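Local structure of beta-L-arabinobiosidase (Bacteroides thetaiotaomicron, 5MQR) at residues 1040-1045 / 1081-1086; 1027-1032 / 1044-1049. The protein is a beta-L-arabinobiosidase of a gut bacterium that probably cleaves arabinose-containing side chains during plant pectin breakdown. All blocks are in the same frame, centred on the assembly; numbering follows the deposited sequence.

From the N terminus, the chain leaves helix 1022-1029 through 1027-1032, runs into strand 1040-1042, and turns back so that 1044-1049 meets the end of that helix. Interaction 2 closes this short loop, with 11 residues between its segments. Interaction 1 closes a longer one: 35 residues later, 1081-1086 packs against 1040-1045. The two loops interleave, since interaction 1 opens before interaction 2 closes, and P1044 and L1045 belong to both. Their centres lie about 9 Å apart. A probable hydrogen bond from N1043 N to G1031 O, 2.9 Å, joins them, linking helix 1022-1029 to the C-terminal beta domain.

Interaction 1: 1040-1045 / 1081-1086; sequences IEINPL and KGLRIF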
ATOM      1  N   ILE A1040      14.483 -14.271  -1.904  1.00 29.07           N
ATOM      2  CA  ILE A1040      14.333 -13.047  -2.673  1.00 28.82           C
ATOM      3  C   ILE A1040      15.364 -12.034  -2.192  1.00 28.90           C
ATOM      4  O   ILE A1040      15.485 -11.802  -0.990  1.00 28.70           O
ATOM      5  CB  ILE A1040      12.938 -12.439  -2.522  1.00 28.62           C
ATOM      6  CG1 ILE A1040      11.868 -13.474  -2.888  1.00 28.44           C
ATOM      7  CG2 ILE A1040      12.819 -11.159  -3.364  1.00 27.96           C
ATOM      8  CD1 ILE A1040      10.459 -13.000  -2.576  1.00 28.31           C
ATOM      9  N   GLU A1041      16.090 -11.442  -3.135  1.00 28.74           N
ATOM     10  CA  GLU A1041      17.181 -10.508  -2.836  1.00 29.26           C
ATOM     11  C   GLU A1041      16.944  -9.259  -3.665  1.00 27.71           C
ATOM     12  O   GLU A1041      16.898  -9.338  -4.885  1.00 27.69           O
ATOM     13  CB  GLU A1041      18.535 -11.139  -3.194  1.00 30.80           C
ATOM     14  CG  GLU A1041      19.769 -10.234  -3.026  1.00 32.25           C
ATOM     15  CD  GLU A1041      21.062 -10.815  -3.639  1.00 33.85           C
ATOM     16  OE1 GLU A1041      21.060 -11.953  -4.141  1.00 34.34           O
ATOM     17  OE2 GLU A1041      22.109 -10.126  -3.630  1.00 36.22           O
ATOM     18  N   ILE A1042      16.763  -8.126  -3.003  1.00 26.83           N
ATOM     19  CA  ILE A1042      16.719  -6.846  -3.685  1.00 26.57           C
ATOM     20  C   ILE A1042      17.765  -5.914  -3.132  1.00 26.19           C
ATOM     21  O   ILE A1042      18.153  -6.013  -1.974  1.00 25.99           O
ATOM     22  CB  ILE A1042      15.334  -6.159  -3.667  1.00 26.50           C
ATOM     23  CG1 ILE A1042      15.035  -5.481  -2.324  1.00 26.85           C
ATOM     24  CG2 ILE A1042      14.258  -7.158  -4.037  1.00 26.63           C
ATOM     25  CD1 ILE A1042      13.705  -4.739  -2.301  1.00 26.51           C
ATOM     26  N   ASN A1043      18.201  -4.994  -3.981  1.00 25.64           N
ATOM     27  CA  ASN A1043      19.196  -4.011  -3.605  1.00 25.62           C
ATOM     28  C   ASN A1043      19.120  -2.876  -4.605  1.00 25.63           C
ATOM     29  O   ASN A1043      19.891  -2.835  -5.560  1.00 25.50           O
ATOM     30  CB  ASN A1043      20.587  -4.648  -3.588  1.00 26.01           C
ATOM     31  CG  ASN A1043      21.653  -3.683  -3.117  1.00 26.29           C
ATOM     32  OD1 ASN A1043      21.406  -2.879  -2.217  1.00 26.42           O
ATOM     33  ND2 ASN A1043      22.809  -3.712  -3.754  1.00 25.98           N
ATOM     34  N   PRO A1044      18.150  -1.971  -4.424  1.00 26.09           N
ATOM     35  CA  PRO A1044      18.005  -0.861  -5.364  1.00 26.03           C
ATOM     36  C   PRO A1044      19.224   0.036  -5.408  1.00 26.14           C
ATOM     37  O   PRO A1044      19.778   0.356  -4.379  1.00 26.07           O
ATOM     38  CB  PRO A1044      16.813  -0.080  -4.828  1.00 25.80           C
ATOM     39  CG  PRO A1044      16.143  -0.980  -3.866  1.00 26.14           C
ATOM     40  CD  PRO A1044      17.192  -1.879  -3.317  1.00 26.48           C
ATOM     41  N   LEU A1045      19.626   0.428  -6.605  1.00 26.84           N
ATOM     42  CA  LEU A1045      20.727   1.356  -6.781  1.00 28.51           C
ATOM     43  C   LEU A1045      20.177   2.741  -7.103  1.00 30.02           C
ATOM     44  O   LEU A1045      20.542   3.362  -8.082  1.00 32.80           O
ATOM     45  CB  LEU A1045      21.666   0.860  -7.896  1.00 27.57           C
ATOM     46  CG  LEU A1045      22.149  -0.570  -7.750  1.00 27.44           C
ATOM     47  CD1 LEU A1045      22.862  -1.007  -9.017  1.00 27.36           C
ATOM     48  CD2 LEU A1045      23.003  -0.741  -6.509  1.00 27.99           C
ATOM     49  N   LYS A1081       5.726   2.919   5.763  1.00 28.36           N
ATOM     50  CA  LYS A1081       6.864   3.606   5.202  1.00 28.69           C
ATOM     51  C   LYS A1081       7.986   2.627   4.861  1.00 28.00           C
ATOM     52  O   LYS A1081       8.068   1.537   5.407  1.00 27.50           O
ATOM     53  CB  LYS A1081       7.381   4.642   6.173  1.00 30.34           C
ATOM     54  CG  LYS A1081       6.372   5.721   6.493  1.00 32.31           C
ATOM     55  CD  LYS A1081       7.049   6.823   7.301  1.00 34.44           C
ATOM     56  CE  LYS A1081       6.072   7.860   7.811  1.00 35.85           C
ATOM     57  NZ  LYS A1081       6.820   9.006   8.436  1.00 38.21           N
ATOM     58  N   GLY A1082       8.843   3.037   3.944  1.00 27.19           N
ATOM     59  CA  GLY A1082      10.052   2.305   3.626  1.00 27.01           C
ATOM     60  C   GLY A1082       9.953   1.393   2.415  1.00 26.02           C
ATOM     61  O   GLY A1082       9.076   1.556   1.556  1.00 25.75           O
ATOM     62  N   LEU A1083      10.880   0.443   2.372  1.00 25.26           N
ATOM     63  CA  LEU A1083      11.068  -0.450   1.258  1.00 25.42           C
ATOM     64  C   LEU A1083      10.390  -1.766   1.587  1.00 25.06           C
ATOM     65  O   LEU A1083      10.705  -2.359   2.592  1.00 25.35           O
ATOM     66  CB  LEU A1083      12.577  -0.689   1.043  1.00 25.78           C
ATOM     67  CG  LEU A1083      12.981  -1.681  -0.048  1.00 25.64           C
ATOM     68  CD1 LEU A1083      12.505  -1.213  -1.422  1.00 25.30           C
ATOM     69  CD2 LEU A1083      14.495  -1.897  -0.018  1.00 26.25           C
ATOM     70  N   ARG A1084       9.499  -2.244   0.728  1.00 25.11           N
ATOM     71  CA  ARG A1084       8.752  -3.467   1.022  1.00 25.78           C
ATOM     72  C   ARG A1084       8.679  -4.380  -0.169  1.00 25.03           C
ATOM     73  O   ARG A1084       8.608  -3.928  -1.303  1.00 25.23           O
ATOM     74  CB  ARG A1084       7.332  -3.136   1.461  1.00 26.29           C
ATOM     75  CG  ARG A1084       7.281  -2.660   2.883  1.00 27.67           C
ATOM     76  CD  ARG A1084       5.898  -2.162   3.306  1.00 28.81           C
ATOM     77  NE  ARG A1084       6.083  -1.199   4.391  1.00 29.83           N
ATOM     78  CZ  ARG A1084       6.035  -1.482   5.681  1.00 30.84           C
ATOM     79  NH1 ARG A1084       5.714  -2.694   6.091  1.00 31.68           N
ATOM     80  NH2 ARG A1084       6.274  -0.530   6.568  1.00 31.07           N
ATOM     81  N   ILE A1085       8.682  -5.667   0.121  1.00 24.80           N
ATOM     82  CA  ILE A1085       8.529  -6.720  -0.867  1.00 24.75           C
ATOM     83  C   ILE A1085       7.240  -7.456  -0.546  1.00 24.69           C
ATOM     84  O   ILE A1085       7.022  -7.819   0.612  1.00 24.14           O
ATOM     85  CB  ILE A1085       9.662  -7.739  -0.783  1.00 24.89           C
ATOM     86  CG1 ILE A1085      10.985  -7.048  -1.112  1.00 25.63           C
ATOM     87  CG2 ILE A1085       9.408  -8.927  -1.728  1.00 24.77           C
ATOM     88  CD1 ILE A1085      12.204  -7.886  -0.783  1.00 26.06           C
ATOM     89  N   PHE A1086       6.415  -7.690  -1.569  1.00 24.18           N
ATOM     90  CA  PHE A1086       5.225  -8.504  -1.416  1.00 24.45           C
ATOM     91  C   PHE A1086       5.331  -9.727  -2.320  1.00 24.31           C
ATOM     92  O   PHE A1086       5.845  -9.651  -3.428  1.00 22.98           O
ATOM     93  CB  PHE A1086       3.945  -7.711  -1.721  1.00 24.44           C
ATOM     94  CG  PHE A1086       3.689  -6.558  -0.774  1.00 25.11           C
ATOM     95  CD1 PHE A1086       4.411  -5.373  -0.880  1.00 25.15           C
ATOM     96  CD2 PHE A1086       2.688  -6.640   0.208  1.00 25.68           C
ATOM     97  CE1 PHE A1086       4.182  -4.302  -0.011  1.00 25.37           C
ATOM     98  CE2 PHE A1086       2.456  -5.578   1.091  1.00 25.66           C
ATOM     99  CZ  PHE A1086       3.199  -4.397   0.971  1.00 25.60           C
TER
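I1042 meets both L1083 and I1085 tip to tip across the interior of a beta-sandwich-like arrangement in the C-terminal domain, where strand 1040-1042 of a two-stranded sheet faces strand 1082-1086 of a five-stranded one. The contact is apolar and buried. At its centre is I1042 CD1, which lies 3.7 Å from L1083 CD2 and 3.8 Å from I1085 CG1, set between the L1083 methyls and the CG1-CD1 arm of I1085. With chi1 at 78°, CG1 of I1042 sits between its own backbone N and carbonyl carbon, and the extended chain beyond it carries CD1 straight at the partner strand. The CG2 branch takes part as well, 3.9 Å from I1085 CD1. Toward the start of the strand I1040 adds a longer contact, its CG2 4.2 Å from I1085 CD1. At the other end the ring of P1044 presents CD to L1083 CD2 at 4.3 Å, where strand has given way to loop.

The two strand axes come within 9.6 Å and run nearly antiparallel, at 151°, a spacing that suits facing sheets whose side chains mesh. L1101 and C1103 of the strand beside 1040-1042 extend the same apolar layer onto I1085, while I1068 and W1070 of strand 1064-1071 border I1042 and L1083. On the far face of strand 1082-1086, R1084 forms a salt bridge with E1091. Its guanidinium also turns back along its own chain, where R1084 NH2 donates to K1081 O at 3.0 Å.

Interaction 2: 1027-1032 / 1044-1049; sequences TGLIGL and PLIPAD
The ring of P1044 lies with one face over the carbonyl oxygen of I1030, which stands 3.4 Å from P1044 CG and almost as near to CB. On the same side, displaced outward past CA and CB, sits the next carbonyl back, L1029 O, 3.2 Å from P1044 CA. L1045 N donates to this same oxygen, L1029 O, at 3.1 Å, tilted 29° from the carbonyl plane, and has a second, weak bond to G1028 O. The N-H of L1045 is thus shared by two successive carbonyls of helix 1022-1029, tying the loop to it. L1045 also brings CG to 3.3 Å from G1028 O, so the leucine branch lies alongside that oxygen.

L1029 and I1046 cross at about a right angle, with L1029 CG 3.7 Å from I1046 CG1. The leucine's CB points away from the loop, but chi1 of -163° swings CG back to it. With an alanine in place of L1029, I1046 CG1 and CD1 would probably lose the leucine branch they cross, and a gap would open between I1046 and F976. G1031, where the chain leaves helical angles with a positive phi of 86°, passes beside the nitrogen of P1044, its CA 4.1 Å from P1044 N, with which any CB would clash.

Helix 972-985 borders the contact, with F976 touching L1029 and Y975 touching L1045. F1054 of strand 1053-1061 meets both I1030 and I1046, and I1068 of strand 1064-1071 also packs on I1030, so helix end and loop sit between helix 972-985 and strands 1053-1061 and 1064-1071.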
ATOM      1  N   THR A1027      16.472  -5.328 -12.597  1.00 22.23           N
ATOM      2  CA  THR A1027      17.543  -5.992 -11.847  1.00 22.62           C
ATOM      3  C   THR A1027      18.597  -5.066 -11.264  1.00 23.21           C
ATOM      4  O   THR A1027      19.336  -5.495 -10.378  1.00 23.71           O
ATOM      5  CB  THR A1027      18.282  -7.080 -12.671  1.00 22.28           C
ATOM      6  OG1 THR A1027      18.945  -6.479 -13.785  1.00 21.85           O
ATOM      7  CG2 THR A1027      17.327  -8.130 -13.149  1.00 22.02           C
ATOM      8  N   GLY A1028      18.707  -3.835 -11.764  1.00 23.17           N
ATOM      9  CA  GLY A1028      19.755  -2.926 -11.326  1.00 23.45           C
ATOM     10  C   GLY A1028      19.176  -1.793 -10.510  1.00 24.00           C
ATOM     11  O   GLY A1028      19.447  -1.673  -9.305  1.00 23.77           O
ATOM     12  N   LEU A1029      18.366  -0.961 -11.174  1.00 24.35           N
ATOM     13  CA  LEU A1029      17.728   0.206 -10.541  1.00 24.53           C
ATOM     14  C   LEU A1029      16.799  -0.185  -9.378  1.00 23.94           C
ATOM     15  O   LEU A1029      17.030   0.197  -8.258  1.00 23.41           O
ATOM     16  CB  LEU A1029      16.955   1.008 -11.583  1.00 24.99           C
ATOM     17  CG  LEU A1029      16.621   2.407 -11.102  1.00 26.18           C
ATOM     18  CD1 LEU A1029      17.810   3.341 -11.201  1.00 27.01           C
ATOM     19  CD2 LEU A1029      15.502   2.949 -11.945  1.00 27.31           C
ATOM     20  N   ILE A1030      15.771  -0.967  -9.655  1.00 23.99           N
ATOM     21  CA  ILE A1030      14.905  -1.515  -8.610  1.00 24.41           C
ATOM     22  C   ILE A1030      15.649  -2.592  -7.828  1.00 24.11           C
ATOM     23  O   ILE A1030      15.429  -2.764  -6.635  1.00 23.95           O
ATOM     24  CB  ILE A1030      13.625  -2.135  -9.211  1.00 25.56           C
ATOM     25  CG1 ILE A1030      12.786  -1.075  -9.931  1.00 25.64           C
ATOM     26  CG2 ILE A1030      12.770  -2.826  -8.142  1.00 25.78           C
ATOM     27  CD1 ILE A1030      12.065  -0.134  -8.997  1.00 26.17           C
ATOM     28  N   GLY A1031      16.538  -3.315  -8.505  1.00 23.49           N
ATOM     29  CA  GLY A1031      17.486  -4.151  -7.831  1.00 23.11           C
ATOM     30  C   GLY A1031      17.013  -5.545  -7.474  1.00 22.79           C
ATOM     31  O   GLY A1031      17.590  -6.156  -6.561  1.00 22.92           O
ATOM     32  N   LEU A1032      16.029  -6.088  -8.187  1.00 21.72           N
ATOM     33  CA  LEU A1032      15.695  -7.503  -7.991  1.00 21.97           C
ATOM     34  C   LEU A1032      16.814  -8.358  -8.556  1.00 22.02           C
ATOM     35  O   LEU A1032      17.066  -8.312  -9.750  1.00 21.56           O
ATOM     36  CB  LEU A1032      14.377  -7.865  -8.664  1.00 22.01           C
ATOM     37  CG  LEU A1032      13.947  -9.346  -8.632  1.00 22.43           C
ATOM     38  CD1 LEU A1032      13.775  -9.891  -7.220  1.00 22.79           C
ATOM     39  CD2 LEU A1032      12.648  -9.496  -9.405  1.00 22.22           C
ATOM     40  N   PRO A1044      18.150  -1.971  -4.424  1.00 26.09           N
ATOM     41  CA  PRO A1044      18.005  -0.861  -5.364  1.00 26.03           C
ATOM     42  C   PRO A1044      19.224   0.036  -5.408  1.00 26.14           C
ATOM     43  O   PRO A1044      19.778   0.356  -4.379  1.00 26.07           O
ATOM     44  CB  PRO A1044      16.813  -0.080  -4.828  1.00 25.80           C
ATOM     45  CG  PRO A1044      16.143  -0.980  -3.866  1.00 26.14           C
ATOM     46  CD  PRO A1044      17.192  -1.879  -3.317  1.00 26.48           C
ATOM     47  N   LEU A1045      19.626   0.428  -6.605  1.00 26.84           N
ATOM     48  CA  LEU A1045      20.727   1.356  -6.781  1.00 28.51           C
ATOM     49  C   LEU A1045      20.177   2.741  -7.103  1.00 30.02           C
ATOM     50  O   LEU A1045      20.542   3.362  -8.082  1.00 32.80           O
ATOM     51  CB  LEU A1045      21.666   0.860  -7.896  1.00 27.57           C
ATOM     52  CG  LEU A1045      22.149  -0.570  -7.750  1.00 27.44           C
ATOM     53  CD1 LEU A1045      22.862  -1.007  -9.017  1.00 27.36           C
ATOM     54  CD2 LEU A1045      23.003  -0.741  -6.509  1.00 27.99           C
ATOM     55  N   ILE A1046      19.256   3.204  -6.289  1.00 32.13           N
ATOM     56  CA  ILE A1046      18.698   4.531  -6.405  1.00 32.24           C
ATOM     57  C   ILE A1046      19.276   5.235  -5.183  1.00 32.47           C
ATOM     58  O   ILE A1046      19.302   4.650  -4.113  1.00 34.07           O
ATOM     59  CB  ILE A1046      17.176   4.448  -6.377  1.00 32.01           C
ATOM     60  CG1 ILE A1046      16.725   3.632  -7.570  1.00 32.29           C
ATOM     61  CG2 ILE A1046      16.544   5.832  -6.418  1.00 32.22           C
ATOM     62  CD1 ILE A1046      15.238   3.367  -7.617  1.00 32.27           C
ATOM     63  N   PRO A1047      19.804   6.459  -5.338  1.00 32.77           N
ATOM     64  CA  PRO A1047      20.265   7.141  -4.130  1.00 33.37           C
ATOM     65  C   PRO A1047      19.146   7.478  -3.161  1.00 34.70           C
ATOM     66  O   PRO A1047      17.955   7.564  -3.542  1.00 33.87           O
ATOM     67  CB  PRO A1047      20.912   8.433  -4.644  1.00 33.36           C
ATOM     68  CG  PRO A1047      20.643   8.502  -6.104  1.00 33.08           C
ATOM     69  CD  PRO A1047      20.200   7.156  -6.575  1.00 32.52           C
ATOM     70  N   ALA A1048      19.546   7.663  -1.912  1.00 37.22           N
ATOM     71  CA  ALA A1048      18.655   8.172  -0.888  1.00 39.49           C
ATOM     72  C   ALA A1048      18.180   9.556  -1.328  1.00 39.83           C
ATOM     73  O   ALA A1048      18.984  10.377  -1.810  1.00 41.42           O
ATOM     74  CB  ALA A1048      19.368   8.250   0.474  1.00 39.99           C
ATOM     75  N   ASP A1049      16.874   9.779  -1.204  1.00 39.18           N
ATOM     76  CA  ASP A1049      16.228  11.075  -1.519  1.00 39.68           C
ATOM     77  C   ASP A1049      16.118  11.411  -2.997  1.00 36.37           C
ATOM     78  O   ASP A1049      15.851  12.569  -3.349  1.00 38.55           O
ATOM     79  CB  ASP A1049      16.866  12.253  -0.743  1.00 43.06           C
ATOM     80  CG  ASP A1049      16.805  12.049   0.743  1.00 46.94           C
ATOM     81  OD1 ASP A1049      15.669  12.124   1.285  1.00 52.14           O
ATOM     82  OD2 ASP A1049      17.868  11.779   1.357  1.00 50.14           O
TER